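Local structure of Rab GDP-dissociation inhibitor (Saccharomyces cerevisiae, 2BCG) at residues Glu70-Glu73 with Ser74-Lys78. The protein regulates GDP/GTP exchange on the Rab GTPase SEC4 by inhibiting GDP release, and extracts GDP-bound YPT7 from vacuolar membranes in yeast. Residues are numbered along the deposited sequence; the frame is centred on the assembly and turned at random. Where two conformers were deposited one is given.
Sequences EERE and SKFGK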
loop_
_atom_site.group_PDB
_atom_site.type_symbol
_atom_site.label_atom_id
_atom_site.label_comp_id
_atom_site.label_asym_id
_atom_site.label_seq_id
_atom_site.Cartn_x
_atom_site.Cartn_y
_atom_site.Cartn_z
ATOM N N GLU A 70 28.816 4.821 -2.194
ATOM C CA GLU A 70 29.709 3.652 -2.286
ATOM C C GLU A 70 29.738 2.828 -1.004
ATOM O O GLU A 70 29.712 1.599 -1.071
ATOM C CB GLU A 70 31.138 4.041 -2.705
ATOM C CG GLU A 70 31.251 4.560 -4.138
ATOM C CD GLU A 70 30.554 5.897 -4.334
ATOM O OE1 GLU A 70 30.545 6.706 -3.381
ATOM O OE2 GLU A 70 30.015 6.138 -5.438
ATOM N N GLU A 71 29.816 3.492 0.154
ATOM C CA GLU A 71 29.758 2.778 1.431
ATOM C C GLU A 71 28.401 2.079 1.614
ATOM O O GLU A 71 28.344 0.907 2.005
ATOM C CB GLU A 71 30.030 3.705 2.611
ATOM C CG GLU A 71 30.057 2.954 3.957
ATOM C CD GLU A 71 30.398 3.826 5.165
ATOM O OE1 GLU A 71 30.164 3.355 6.299
ATOM O OE2 GLU A 71 30.889 4.971 5.005
ATOM N N ARG A 72 27.328 2.814 1.326
ATOM C CA ARG A 72 25.961 2.291 1.449
ATOM C C ARG A 72 25.774 1.054 0.578
ATOM O O ARG A 72 25.293 0.025 1.052
ATOM C CB ARG A 72 24.948 3.385 1.084
ATOM C CG ARG A 72 23.494 3.093 1.523
ATOM C CD ARG A 72 22.530 4.204 1.097
ATOM N NE ARG A 72 22.547 4.417 -0.351
ATOM C CZ ARG A 72 22.858 5.562 -0.951
ATOM N NH1 ARG A 72 23.169 6.648 -0.244
ATOM N NH2 ARG A 72 22.839 5.622 -2.272
ATOM N N GLU A 73 26.185 1.149 -0.689
ATOM C CA GLU A 73 26.019 0.025 -1.609
ATOM C C GLU A 73 26.874 -1.178 -1.228
ATOM O O GLU A 73 26.415 -2.314 -1.317
ATOM C CB GLU A 73 26.191 0.453 -3.074
ATOM C CG GLU A 73 25.158 1.526 -3.475
ATOM C CD GLU A 73 25.098 1.828 -4.967
ATOM O OE1 GLU A 73 24.033 2.316 -5.421
ATOM O OE2 GLU A 73 26.104 1.591 -5.675
ATOM N N SER A 74 28.102 -0.947 -0.767
ATOM C CA SER A 74 28.927 -2.077 -0.347
ATOM C C SER A 74 28.343 -2.824 0.857
ATOM O O SER A 74 28.414 -4.055 0.926
ATOM C CB SER A 74 30.387 -1.653 -0.097
ATOM O OG SER A 74 30.475 -0.721 0.965
ATOM N N LYS A 75 27.722 -2.085 1.784
ATOM C CA LYS A 75 27.139 -2.672 2.993
ATOM C C LYS A 75 25.746 -3.256 2.734
ATOM O O LYS A 75 25.386 -4.315 3.264
ATOM C CB LYS A 75 27.063 -1.591 4.075
ATOM C CG LYS A 75 27.183 -2.074 5.496
ATOM C CD LYS A 75 27.403 -0.905 6.461
ATOM C CE LYS A 75 28.856 -0.418 6.456
ATOM N NZ LYS A 75 29.242 0.260 7.733
ATOM N N PHE A 76 24.960 -2.570 1.905
ATOM C CA PHE A 76 23.534 -2.897 1.809
ATOM C C PHE A 76 22.975 -3.184 0.432
ATOM O O PHE A 76 21.792 -3.501 0.309
ATOM C CB PHE A 76 22.722 -1.775 2.440
ATOM C CG PHE A 76 23.014 -1.578 3.886
ATOM C CD1 PHE A 76 22.707 -2.577 4.801
ATOM C CD2 PHE A 76 23.589 -0.384 4.340
ATOM C CE1 PHE A 76 22.972 -2.408 6.153
ATOM C CE2 PHE A 76 23.844 -0.202 5.723
ATOM C CZ PHE A 76 23.544 -1.220 6.607
ATOM N N GLY A 77 23.808 -3.076 -0.604
ATOM C CA GLY A 77 23.330 -3.226 -1.978
ATOM C C GLY A 77 22.634 -1.990 -2.521
ATOM O O GLY A 77 22.693 -0.903 -1.931
ATOM N N LYS A 78 21.963 -2.170 -3.662
ATOM C CA LYS A 78 21.319 -1.070 -4.392
ATOM C C LYS A 78 20.048 -0.513 -3.720
ATOM O O LYS A 78 19.238 -1.286 -3.189
ATOM C CB LYS A 78 21.004 -1.520 -5.829
ATOM C CG LYS A 78 22.265 -1.738 -6.714
ATOM C CD LYS A 78 22.658 -0.443 -7.448
ATOM C CE LYS A 78 23.619 -0.695 -8.637
ATOM N NZ LYS A 78 25.095 -0.780 -8.291
#
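E71 and K75, one helical turn apart, run side by side and pair at their ends in an i to i+4 salt bridge, E71 OE1 to K75 NZ at 3.5 Å. E71 reaches it through an extended chain whose CG is anti to the backbone N (chi1 -177°). A second charged pair spans the helix end: K78, just past it, doubles back, its chain bent at chi2 and chi4, and its NZ makes a long salt bridge of 3.7 Å to E73 OE2. That same oxygen also pairs with K69, its stronger partner. An alanine in place of E73 would probably leave K69 and K78 without their shared carboxylate and free the K78 amine to wander.

Backbone bonds illustrate how a helix closes. The amides of S74, K75, F76 and G77 each return to the carbonyl four residues back, the last at 2.8 Å from G77 N to E73 O. G77 then leaves the helix with positive phi, and its O receives a CA-H...O contact from E73 CA (3.5 Å). S74 OG lies 2.9 Å from E71 O and 3.2 Å from E70 O, with one proton to offer.

Helix 69-76 sits at the protein surface, with F76 turned inward against L55 and Y59 of helix 55-62, and the carbonyl of F76, the last residue of the helix, accepts hydrogen bonds from W82 NE1 and S358 OG.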